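Local coordinates for octopine dehydrogenase (Pecten maximus, PDB 3C7A), which catalyses the NADH-dependent condensation of L-arginine with pyruvate to D-octopine, and the reverse reaction with NAD(+), at residues His199-Glu202 against Met203-Met206; Arg324-Thr327 against Glu328-Met332; Leu88-Ala92 against Phe93-Gly97; Glu365-Asp369 against Gly370-Gly374. One frame throughout, in Å; residues are numbered along the deposited sequence.

Contact 1: residues His199-Glu202 against Met203-Met206. With EDO (1,2-ethanediol), chain C.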
loop_
_atom_site.group_PDB
_atom_site.type_symbol
_atom_site.label_atom_id
_atom_site.label_comp_id
_atom_site.label_asym_id
_atom_site.label_seq_id
_atom_site.Cartn_x
_atom_site.Cartn_y
_atom_site.Cartn_z
ATOM N N HIS A 199 5.140 -14.575 -6.263
ATOM C CA HIS A 199 6.345 -13.749 -6.453
ATOM C C HIS A 199 6.118 -12.309 -5.977
ATOM O O HIS A 199 4.988 -11.814 -6.017
ATOM C CB HIS A 199 6.750 -13.754 -7.933
ATOM C CG HIS A 199 8.200 -13.458 -8.176
ATOM N ND1 HIS A 199 8.704 -12.176 -8.204
ATOM C CD2 HIS A 199 9.247 -14.279 -8.424
ATOM C CE1 HIS A 199 10.003 -12.220 -8.448
ATOM N NE2 HIS A 199 10.357 -13.486 -8.585
ATOM N N PHE A 200 7.184 -11.638 -5.536
ATOM C CA PHE A 200 7.070 -10.260 -5.028
ATOM C C PHE A 200 6.840 -9.201 -6.118
ATOM O O PHE A 200 6.276 -8.137 -5.842
ATOM C CB PHE A 200 8.243 -9.889 -4.095
ATOM C CG PHE A 200 9.487 -9.406 -4.807
ATOM C CD1 PHE A 200 10.413 -10.312 -5.319
ATOM C CD2 PHE A 200 9.748 -8.041 -4.933
ATOM C CE1 PHE A 200 11.569 -9.867 -5.966
ATOM C CE2 PHE A 200 10.901 -7.585 -5.576
ATOM C CZ PHE A 200 11.813 -8.502 -6.094
ATOM N N LEU A 201 7.275 -9.496 -7.342
ATOM C CA LEU A 201 7.027 -8.616 -8.492
ATOM C C LEU A 201 5.601 -8.761 -9.037
ATOM O O LEU A 201 5.090 -7.853 -9.701
ATOM C CB LEU A 201 8.058 -8.849 -9.607
ATOM C CG LEU A 201 9.503 -8.368 -9.406
ATOM C CD1 LEU A 201 10.381 -8.816 -10.570
ATOM C CD2 LEU A 201 9.595 -6.853 -9.228
ATOM N N GLU A 202 4.973 -9.906 -8.759
ATOM C CA GLU A 202 3.548 -10.119 -9.030
ATOM C C GLU A 202 2.706 -9.154 -8.186
ATOM O O GLU A 202 1.807 -8.488 -8.706
ATOM C CB GLU A 202 3.151 -11.576 -8.735
ATOM C CG GLU A 202 1.654 -11.886 -8.887
ATOM C CD GLU A 202 1.195 -13.092 -8.065
ATOM O OE1 GLU A 202 1.977 -14.054 -7.899
ATOM O OE2 GLU A 202 0.038 -13.078 -7.588
ATOM N N MET A 203 3.020 -9.087 -6.892
ATOM C CA MET A 203 2.343 -8.202 -5.936
ATOM C C MET A 203 2.534 -6.720 -6.289
ATOM O O MET A 203 1.607 -5.917 -6.138
ATOM C CB MET A 203 2.838 -8.498 -4.509
ATOM C CG MET A 203 2.244 -7.633 -3.385
ATOM S SD MET A 203 0.474 -7.849 -3.067
ATOM C CE MET A 203 0.407 -9.551 -2.500
ATOM N N LEU A 204 3.730 -6.377 -6.769
ATOM C CA LEU A 204 4.075 -5.002 -7.139
ATOM C C LEU A 204 3.183 -4.437 -8.252
ATOM O O LEU A 204 2.601 -3.361 -8.092
ATOM C CB LEU A 204 5.565 -4.899 -7.523
ATOM C CG LEU A 204 6.242 -3.521 -7.629
ATOM C CD1 LEU A 204 7.730 -3.617 -7.309
ATOM C CD2 LEU A 204 6.034 -2.862 -8.993
ATOM N N ILE A 205 3.067 -5.158 -9.366
ATOM C CA ILE A 205 2.349 -4.622 -10.533
ATOM C C ILE A 205 0.824 -4.802 -10.496
ATOM O O ILE A 205 0.095 -4.046 -11.146
ATOM C CB ILE A 205 2.950 -5.097 -11.900
ATOM C CG1 ILE A 205 2.356 -6.432 -12.352
ATOM C CG2 ILE A 205 4.485 -5.139 -11.852
ATOM C CD1 ILE A 205 2.173 -6.525 -13.851
ATOM N N MET A 206 0.347 -5.783 -9.726
ATOM C CA MET A 206 -1.096 -5.994 -9.537
ATOM C C MET A 206 -1.745 -4.914 -8.655
ATOM O O MET A 206 -2.922 -5.019 -8.298
ATOM C CB MET A 206 -1.386 -7.397 -8.980
ATOM C CG MET A 206 -1.391 -8.520 -10.024
ATOM S SD MET A 206 -2.818 -8.542 -11.147
ATOM C CE MET A 206 -4.141 -9.036 -10.043
HETATM C C1 EDO C . -6.330 -5.160 -6.923
HETATM O O1 EDO C . -5.482 -4.030 -7.163
HETATM C C2 EDO C . -5.568 -6.227 -6.145
HETATM O O2 EDO C . -5.390 -5.799 -4.788
#
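Leu-201 carries CG anti to its carbonyl carbon (chi1 -72°), while in Leu-204 CG is anti to the backbone N (chi1 -166°). These two settings lay the side chains next to each other, pointing the same way. Leu-201 CD2 meets Leu-204 CD1 at 4.2 Å, a light apolar contact one turn apart on the short helix 200-205. Leu-201 CG also sits over one face of the Phe-200 ring, toward its rim.

His-199 is the N-cap. Its ND1 accepts from Leu-201 N at 3.2 Å, nearly straight at 168°, and the donor lies in the imidazole plane. Its NE2 reaches Asn-267 OD1 through a weak bond.

The turns that follow are held by backbone bonds. Leu-204 N donates to Phe-200 O at 3.2 Å, and Met-206 N to Glu-202 O at 3.2 Å. Met-203 N to His-199 O and Ile-205 N to Leu-201 O are weak bonds. Ile-205 CG2 lies 3.5 Å from Leu-201 O, and Met-206 CG lies 3.5 Å from Glu-202 O. Met-206, which helps bind L-arginine, is where the chain leaves the helix. Its O accepts from O1 of an ethanediol, probably from the crystallisation liquor, at 3.0 Å; Glu-142 also binds that molecule.

Because ND1 acts as acceptor, the imidazole proton is probably on NE2, which fits the bond to Asn-267. The Glu-202 carboxylate, bonded through OE1 to Lys-198 N, lies near the helix start, where the helix dipole would probably favour its negative charge.

Contact 2: residues Arg324-Thr327 against Glu328-Met332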
loop_
_atom_site.group_PDB
_atom_site.type_symbol
_atom_site.label_atom_id
_atom_site.label_comp_id
_atom_site.label_asym_id
_atom_site.label_seq_id
_atom_site.Cartn_x
_atom_site.Cartn_y
_atom_site.Cartn_z
ATOM N N ARG A 324 -4.697 13.423 -1.749
ATOM C CA ARG A 324 -3.719 12.353 -1.781
ATOM C C ARG A 324 -3.862 11.361 -2.930
ATOM O O ARG A 324 -3.045 10.468 -3.084
ATOM C CB ARG A 324 -3.630 11.644 -0.423
ATOM C CG ARG A 324 -2.953 12.448 0.685
ATOM C CD ARG A 324 -2.815 11.686 1.981
ATOM N NE ARG A 324 -2.190 12.481 3.030
ATOM C CZ ARG A 324 -2.162 12.112 4.302
ATOM N NH1 ARG A 324 -1.626 12.866 5.225
ATOM N NH2 ARG A 324 -2.715 10.985 4.643
ATOM N N TYR A 325 -4.867 11.570 -3.768
ATOM C CA TYR A 325 -5.064 10.745 -4.966
ATOM C C TYR A 325 -3.857 10.769 -5.909
ATOM O O TYR A 325 -3.597 9.792 -6.615
ATOM C CB TYR A 325 -6.318 11.179 -5.741
ATOM C CG TYR A 325 -7.643 10.790 -5.114
ATOM C CD1 TYR A 325 -8.564 11.766 -4.731
ATOM C CD2 TYR A 325 -7.988 9.449 -4.919
ATOM C CE1 TYR A 325 -9.790 11.423 -4.164
ATOM C CE2 TYR A 325 -9.213 9.093 -4.349
ATOM C CZ TYR A 325 -10.108 10.087 -3.975
ATOM O OH TYR A 325 -11.319 9.749 -3.412
ATOM N N LEU A 326 -3.132 11.888 -5.918
ATOM C CA LEU A 326 -1.978 12.064 -6.804
ATOM C C LEU A 326 -0.648 12.178 -6.052
ATOM O O LEU A 326 0.390 11.754 -6.563
ATOM C CB LEU A 326 -2.174 13.281 -7.720
ATOM C CG LEU A 326 -3.352 13.304 -8.708
ATOM C CD1 LEU A 326 -3.489 14.683 -9.341
ATOM C CD2 LEU A 326 -3.225 12.230 -9.789
ATOM N N THR A 327 -0.686 12.744 -4.846
ATOM C CA THR A 327 0.531 12.971 -4.052
ATOM C C THR A 327 1.156 11.686 -3.488
ATOM O O THR A 327 2.322 11.685 -3.083
ATOM C CB THR A 327 0.305 14.001 -2.910
ATOM O OG1 THR A 327 -0.763 13.563 -2.062
ATOM C CG2 THR A 327 -0.030 15.378 -3.477
ATOM N N GLU A 328 0.377 10.603 -3.465
ATOM C CA GLU A 328 0.864 9.288 -3.038
ATOM C C GLU A 328 0.970 8.297 -4.205
ATOM O O GLU A 328 1.992 7.627 -4.360
ATOM C CB GLU A 328 -0.019 8.709 -1.922
ATOM C CG GLU A 328 0.271 9.261 -0.523
ATOM C CD GLU A 328 1.135 8.333 0.327
ATOM O OE1 GLU A 328 0.672 7.221 0.665
ATOM O OE2 GLU A 328 2.271 8.723 0.676
ATOM N N ASP A 329 -0.079 8.221 -5.025
ATOM C CA ASP A 329 -0.171 7.225 -6.106
ATOM C C ASP A 329 0.834 7.399 -7.257
ATOM O O ASP A 329 1.088 6.448 -8.001
ATOM C CB ASP A 329 -1.601 7.155 -6.664
ATOM C CG ASP A 329 -2.589 6.516 -5.692
ATOM O OD1 ASP A 329 -2.186 6.136 -4.571
ATOM O OD2 ASP A 329 -3.779 6.392 -6.056
ATOM N N ILE A 330 1.394 8.599 -7.404
ATOM C CA ILE A 330 2.398 8.853 -8.447
ATOM C C ILE A 330 3.834 8.502 -7.994
ATOM O O ILE A 330 4.433 7.582 -8.555
ATOM C CB ILE A 330 2.299 10.301 -9.053
ATOM C CG1 ILE A 330 0.914 10.561 -9.673
ATOM C CG2 ILE A 330 3.432 10.568 -10.059
ATOM C CD1 ILE A 330 0.553 9.695 -10.889
ATOM N N PRO A 331 4.386 9.214 -6.979
ATOM C CA PRO A 331 5.776 8.925 -6.583
ATOM C C PRO A 331 5.983 7.569 -5.894
ATOM O O PRO A 331 7.088 7.018 -5.943
ATOM C CB PRO A 331 6.115 10.072 -5.622
ATOM C CG PRO A 331 4.809 10.502 -5.067
ATOM C CD PRO A 331 3.800 10.298 -6.162
ATOM N N MET A 332 4.988 7.076 -5.168
ATOM C CA MET A 332 4.979 5.765 -4.494
ATOM C C MET A 332 4.250 4.579 -5.242
ATOM O O MET A 332 3.972 3.563 -4.624
ATOM C CB MET A 332 4.409 5.880 -3.073
ATOM C CG MET A 332 4.896 7.034 -2.203
ATOM S SD MET A 332 6.514 6.832 -1.551
ATOM C CE MET A 332 7.356 7.700 -2.666
HETATM O O HOH W 1 3.546 10.742 -0.643
#
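Glu-328 and Thr-327 share a water that donates to both Thr-327 O, at 2.9 Å, and Glu-328 OE2, at 2.7 Å. The Glu-328 chain bends at chi2 (-100°), and the water spans the gap between its carboxylate and the carbonyl. Pro-331 lies four residues on from Thr-327 and has no N-H to offer Thr-327 O. Its ring carbon CG sits 3.4 Å from that oxygen instead, and the water supplies the proton.

The backbone around this pair winds loosely. Glu-328 N to Arg-324 O and Ile-330 N to Leu-326 O are both weak bonds. Met-332 N donates to Glu-328 O at 3.2 Å; a wider, pi-type turn covers 330-332. Asp-329 CB rests 3.3 Å from Tyr-325 O. Ile-330 CG1 packs 3.4 Å from Leu-326 O.

Thr-327 OG1 bonds back to Asn-323 O, just before the segment. Arg-324 binds NAD(+), and the Tyr-325 ring meets the ring of the catalytic His-212 edge-to-face. The turn thus brings cofactor and active-site contacts to the entry of helix 330-344. The loop comes in from strand 316-319, and Leu-326 and Ile-330 lean together on Ala-358 of helix 349-362.

Contact 3: residues Leu88-Ala92 against Phe93-Gly97. With NAD (nicotinamide-adenine-dinucleotide), chain B.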
loop_
_atom_site.group_PDB
_atom_site.type_symbol
_atom_site.label_atom_id
_atom_site.label_comp_id
_atom_site.label_asym_id
_atom_site.label_seq_id
_atom_site.Cartn_x
_atom_site.Cartn_y
_atom_site.Cartn_z
ATOM N N LEU A 88 4.649 -2.346 10.164
ATOM C CA LEU A 88 4.450 -0.930 9.810
ATOM C C LEU A 88 3.064 -0.661 9.204
ATOM O O LEU A 88 2.731 -1.197 8.141
ATOM C CB LEU A 88 5.543 -0.455 8.836
ATOM C CG LEU A 88 6.993 -0.245 9.294
ATOM C CD1 LEU A 88 7.723 -1.563 9.549
ATOM C CD2 LEU A 88 7.750 0.576 8.259
ATOM N N THR A 89 2.272 0.176 9.877
ATOM C CA THR A 89 0.916 0.525 9.417
ATOM C C THR A 89 0.652 2.049 9.409
ATOM O O THR A 89 0.036 2.601 10.329
ATOM C CB THR A 89 -0.192 -0.282 10.185
ATOM O OG1 THR A 89 -1.497 0.118 9.742
ATOM C CG2 THR A 89 -0.083 -0.103 11.706
ATOM N N VAL A 90 1.131 2.705 8.348
ATOM C CA VAL A 90 1.103 4.171 8.190
ATOM C C VAL A 90 1.089 4.565 6.701
ATOM O O VAL A 90 1.331 3.713 5.842
ATOM C CB VAL A 90 2.344 4.856 8.854
ATOM C CG1 VAL A 90 2.142 5.057 10.345
ATOM C CG2 VAL A 90 3.638 4.081 8.562
ATOM N N PRO A 91 0.799 5.853 6.387
ATOM C CA PRO A 91 1.027 6.364 5.025
ATOM C C PRO A 91 2.488 6.210 4.576
ATOM O O PRO A 91 3.403 6.289 5.401
ATOM C CB PRO A 91 0.657 7.847 5.136
ATOM C CG PRO A 91 -0.288 7.914 6.279
ATOM C CD PRO A 91 0.209 6.889 7.257
ATOM N N ALA A 92 2.686 6.010 3.273
ATOM C CA ALA A 92 3.979 5.595 2.707
ATOM C C ALA A 92 5.146 6.572 2.883
ATOM O O ALA A 92 6.303 6.142 2.938
ATOM C CB ALA A 92 3.816 5.220 1.233
ATOM N N PHE A 93 4.857 7.871 2.965
ATOM C CA PHE A 93 5.916 8.885 3.088
ATOM C C PHE A 93 6.652 8.850 4.438
ATOM O O PHE A 93 7.705 9.477 4.594
ATOM C CB PHE A 93 5.387 10.300 2.776
ATOM C CG PHE A 93 4.416 10.841 3.799
ATOM C CD1 PHE A 93 3.043 10.726 3.602
ATOM C CD2 PHE A 93 4.875 11.487 4.946
ATOM C CE1 PHE A 93 2.139 11.231 4.538
ATOM C CE2 PHE A 93 3.980 11.991 5.890
ATOM C CZ PHE A 93 2.608 11.864 5.683
ATOM N N ALA A 94 6.100 8.107 5.395
ATOM C CA ALA A 94 6.668 8.013 6.742
ATOM C C ALA A 94 7.552 6.776 6.970
ATOM O O ALA A 94 8.124 6.614 8.054
ATOM C CB ALA A 94 5.553 8.077 7.790
ATOM N N HIS A 95 7.670 5.917 5.954
ATOM C CA HIS A 95 8.445 4.672 6.074
ATOM C C HIS A 95 9.954 4.883 6.263
ATOM O O HIS A 95 10.593 4.144 7.019
ATOM C CB HIS A 95 8.177 3.723 4.894
ATOM C CG HIS A 95 6.820 3.080 4.918
ATOM N ND1 HIS A 95 6.247 2.516 3.798
ATOM C CD2 HIS A 95 5.922 2.921 5.920
ATOM C CE1 HIS A 95 5.059 2.029 4.112
ATOM N NE2 HIS A 95 4.836 2.266 5.392
ATOM N N GLU A 96 10.512 5.886 5.581
ATOM C CA GLU A 96 11.951 6.202 5.657
ATOM C C GLU A 96 12.441 6.432 7.092
ATOM O O GLU A 96 13.521 5.966 7.466
ATOM C CB GLU A 96 12.294 7.416 4.775
ATOM C CG GLU A 96 13.797 7.694 4.631
ATOM C CD GLU A 96 14.113 8.985 3.882
ATOM O OE1 GLU A 96 13.530 10.040 4.211
ATOM O OE2 GLU A 96 14.964 8.948 2.970
ATOM N N GLY A 97 11.639 7.146 7.881
ATOM C CA GLY A 97 11.971 7.457 9.274
ATOM C C GLY A 97 12.081 6.250 10.192
ATOM O O GLY A 97 12.946 6.215 11.071
HETATM P PA NAD B . -3.962 7.606 9.057
HETATM O O1A NAD B . -4.227 8.790 8.209
HETATM O O2A NAD B . -5.024 7.440 10.076
HETATM O O5B NAD B . -2.512 7.742 9.756
HETATM C C5B NAD B . -2.140 8.891 10.495
HETATM C C4B NAD B . -0.842 8.625 11.256
HETATM O O4B NAD B . 0.277 8.748 10.393
HETATM C C3B NAD B . -0.604 9.613 12.393
HETATM O O3B NAD B . -1.109 9.147 13.623
HETATM C C2B NAD B . 0.904 9.771 12.428
HETATM O O2B NAD B . 1.499 8.855 13.320
HETATM C C1B NAD B . 1.341 9.458 11.006
HETATM N N9A NAD B . 1.598 10.739 10.313
HETATM C C8A NAD B . 0.673 11.491 9.630
HETATM N N7A NAD B . 1.279 12.598 9.148
HETATM C C5A NAD B . 2.580 12.570 9.513
HETATM C C6A NAD B . 3.632 13.452 9.280
HETATM N N6A NAD B . 3.370 14.670 8.808
HETATM N N1A NAD B . 4.889 13.161 9.785
HETATM C C2A NAD B . 5.092 12.001 10.514
HETATM N N3A NAD B . 4.037 11.133 10.741
HETATM C C4A NAD B . 2.798 11.408 10.248
HETATM O O3 NAD B . -3.829 6.302 8.105
HETATM P PN NAD B . -4.734 4.977 8.294
HETATM O O1N NAD B . -6.158 5.367 8.186
HETATM O O2N NAD B . -4.267 4.242 9.493
HETATM O O5D NAD B . -4.401 4.086 6.989
HETATM C C5D NAD B . -3.098 3.649 6.658
HETATM C C4D NAD B . -3.042 3.248 5.181
HETATM O O4D NAD B . -4.040 2.283 4.873
HETATM C C3D NAD B . -3.271 4.443 4.264
HETATM O O3D NAD B . -2.301 4.437 3.242
HETATM C C2D NAD B . -4.664 4.226 3.697
HETATM O O2D NAD B . -4.766 4.697 2.373
HETATM C C1D NAD B . -4.848 2.713 3.786
HETATM N N1N NAD B . -6.262 2.295 3.950
HETATM C C2N NAD B . -7.054 2.800 4.956
HETATM C C3N NAD B . -8.383 2.386 5.091
HETATM C C7N NAD B . -9.165 2.747 6.329
HETATM O O7N NAD B . -10.457 2.426 6.405
HETATM N N7N NAD B . -8.526 3.421 7.392
HETATM C C4N NAD B . -8.902 1.450 4.192
HETATM C C5N NAD B . -8.094 0.939 3.176
HETATM C C6N NAD B . -6.773 1.372 3.071
HETATM O O HOH W 2 1.972 0.791 6.179
HETATM O O HOH W 3 9.324 6.853 2.758
#
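His-95 folds back against Ala-92, Val-90 and Leu-88 in a local strand-to-helix turn of the Rossmann-type nucleotide-binding fold. The loop leaves parallel strand 85-88 and enters helix 95-102 beside the NAD. A 3-10 turn starts the helix: Ala-94 N donates to Pro-91 O at 3.3 Å, and His-95 N makes a weak bond to Ala-92 O.

The imidazole is packed on several sides. Ala-92 CA lies over one face, a CH-pi contact 4.1 Å from the ring centroid. Val-90 CG2 comes in at the edge, 3.7 Å from His-95 CD2. Leu-88 CD2 approaches the same carbon obliquely at 3.8 Å. His-95 ND1 has a weak bond to Arg-381, and Gln-124 of helix 121-129 touches the side chain. A water lies 2.9 Å from Leu-88 O, probably donating to it, accepts from Val-90 N and makes a weak bond to His-95 NE2.

Pro-91 and Phe-93 line the cofactor pocket. The Phe-93 ring has CG between the backbone N and the carbonyl carbon (chi1 68°), which sets it beside the Pro-91 ring, with CE1 3.7 Å from Pro-91 CB. Pro-91 CD lies 3.6 Å from NAD O4B. The Phe-93 ring turns an edge to the adenine, with CE2 3.7 Å from NAD C6A.

Contact 4: residues Glu365-Asp369 against Gly370-Gly374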
loop_
_atom_site.group_PDB
_atom_site.type_symbol
_atom_site.label_atom_id
_atom_site.label_comp_id
_atom_site.label_asym_id
_atom_site.label_seq_id
_atom_site.Cartn_x
_atom_site.Cartn_y
_atom_site.Cartn_z
ATOM N N GLU A 365 7.950 17.496 -10.664
ATOM C CA GLU A 365 8.603 17.027 -11.893
ATOM C C GLU A 365 9.409 15.747 -11.650
ATOM O O GLU A 365 10.318 15.729 -10.815
ATOM C CB GLU A 365 9.507 18.126 -12.471
ATOM C CG GLU A 365 9.998 17.866 -13.895
ATOM C CD GLU A 365 11.035 18.879 -14.364
ATOM O OE1 GLU A 365 12.041 19.088 -13.651
ATOM O OE2 GLU A 365 10.851 19.457 -15.457
ATOM N N TYR A 366 9.071 14.685 -12.385
ATOM C CA TYR A 366 9.746 13.387 -12.256
ATOM C C TYR A 366 10.324 12.863 -13.580
ATOM O O TYR A 366 11.467 12.398 -13.623
ATOM C CB TYR A 366 8.804 12.331 -11.657
ATOM C CG TYR A 366 8.098 12.736 -10.379
ATOM C CD1 TYR A 366 8.795 12.861 -9.176
ATOM C CD2 TYR A 366 6.723 12.975 -10.370
ATOM C CE1 TYR A 366 8.144 13.227 -7.999
ATOM C CE2 TYR A 366 6.062 13.341 -9.200
ATOM C CZ TYR A 366 6.777 13.464 -8.019
ATOM O OH TYR A 366 6.124 13.825 -6.863
ATOM N N LEU A 367 9.528 12.933 -14.647
ATOM C CA LEU A 367 9.913 12.404 -15.960
ATOM C C LEU A 367 10.101 13.523 -16.990
ATOM O O LEU A 367 9.245 14.401 -17.122
ATOM C CB LEU A 367 8.863 11.394 -16.450
ATOM C CG LEU A 367 9.139 10.522 -17.682
ATOM C CD1 LEU A 367 10.111 9.391 -17.362
ATOM C CD2 LEU A 367 7.835 9.956 -18.233
ATOM N N VAL A 368 11.225 13.482 -17.710
ATOM C CA VAL A 368 11.554 14.485 -18.735
ATOM C C VAL A 368 12.083 13.818 -20.013
ATOM O O VAL A 368 13.092 13.107 -19.979
ATOM C CB VAL A 368 12.599 15.527 -18.222
ATOM C CG1 VAL A 368 12.920 16.557 -19.305
ATOM C CG2 VAL A 368 12.110 16.232 -16.960
ATOM N N ASP A 369 11.392 14.057 -21.130
ATOM C CA ASP A 369 11.756 13.513 -22.453
ATOM C C ASP A 369 11.994 11.992 -22.471
ATOM O O ASP A 369 12.846 11.493 -23.213
ATOM C CB ASP A 369 12.967 14.260 -23.046
ATOM C CG ASP A 369 12.607 15.634 -23.599
ATOM O OD1 ASP A 369 11.579 15.758 -24.301
ATOM O OD2 ASP A 369 13.368 16.594 -23.344
ATOM N N GLY A 370 11.233 11.266 -21.654
ATOM C CA GLY A 370 11.340 9.808 -21.573
ATOM C C GLY A 370 12.403 9.284 -20.619
ATOM O O GLY A 370 12.651 8.077 -20.569
ATOM N N ALA A 371 13.024 10.186 -19.860
ATOM C CA ALA A 371 14.082 9.820 -18.914
ATOM C C ALA A 371 13.770 10.261 -17.481
ATOM O O ALA A 371 13.053 11.240 -17.264
ATOM C CB ALA A 371 15.423 10.389 -19.369
ATOM N N LEU A 372 14.320 9.532 -16.510
ATOM C CA LEU A 372 14.100 9.820 -15.090
ATOM C C LEU A 372 15.119 10.835 -14.559
ATOM O O LEU A 372 16.028 10.483 -13.801
ATOM C CB LEU A 372 14.137 8.525 -14.263
ATOM C CG LEU A 372 13.109 7.420 -14.549
ATOM C CD1 LEU A 372 13.576 6.088 -13.972
ATOM C CD2 LEU A 372 11.724 7.780 -14.019
ATOM N N THR A 373 14.956 12.094 -14.963
ATOM C CA THR A 373 15.899 13.165 -14.610
ATOM C C THR A 373 15.211 14.399 -14.011
ATOM O O THR A 373 15.790 15.491 -13.982
ATOM C CB THR A 373 16.748 13.605 -15.834
ATOM O OG1 THR A 373 15.881 13.990 -16.907
ATOM C CG2 THR A 373 17.671 12.479 -16.301
ATOM N N GLY A 374 13.983 14.215 -13.526
ATOM C CA GLY A 374 13.174 15.309 -12.988
ATOM C C GLY A 374 13.726 15.967 -11.735
ATOM O O GLY A 374 14.545 15.383 -11.020
HETATM O O HOH W 4 15.898 13.853 -19.810
#
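Val-368 and Ala-371 meet through their flat peptide groups, which are used in two ways. Val-368 N approaches Ala-371 O almost head-on, at 2.9 Å, with the N-H nearly straight (177°). Ala-371 N comes instead from above the plane of the Val-368 carbonyl, also at 2.9 Å. Gly-374 N likewise sits above the plane of the Tyr-366 carbonyl, 3.1 Å from its oxygen.

The first two bonds close an antiparallel hydrogen-bonded pair. Asp-369 and Gly-370 form the type I' turn between them, both with positive phi, so this is a tight two-residue hairpin. The return arm then kinks: Leu-372 is the centre of an inverse gamma turn, with a weak bond from Thr-373 N to Ala-371 O.

A water donates to Val-368 O and is also hydrogen-bonded to Thr-373 OG1 at 2.9 Å. It bridges the two arms next to the turn. Leu-367 has CG anti to its backbone N (chi1 -170°), and its CD1 reaches Leu-372 CD2 at 4.0 Å. The same CD1 lies 3.5 Å from Ala-371 O. Glu-365 OE1 bonds to Lys-375 N at the base of the hairpin.

The hairpin belongs to the loop between helices 349-362 and 391-396. Gln-359 of helix 349-362 accepts from Tyr-366 N. The Tyr-366 and Leu-372 side chains rest on Ile-335 and Ile-342 of helix 330-344.

Contacts 2 and 3 touch beside the cofactor, with centres 14 Å apart. Glu-328 OE1 packs 3.5 Å from Ala-92 N, and Arg-324 NH1 lies 4.2 Å from Phe-93 CE1, so the NAD(+)-binding Arg-324 lies beside Phe-93, which lines the cofactor pocket. Glu-328 and Ala-92 both border Gln-118, which binds pyruvate. Contact 1 brings in the arginine-binding Met-206. Its nearest atoms are about 8 Å from contact 2 and about 13 Å from contact 3. Contact 4 is farther from the site, yet it touches contact 2, where Ile-330 CG2 lies 3.9 Å from Tyr-366 CE2. The side chain of Tyr-366 is about 12 Å from that of Arg-324.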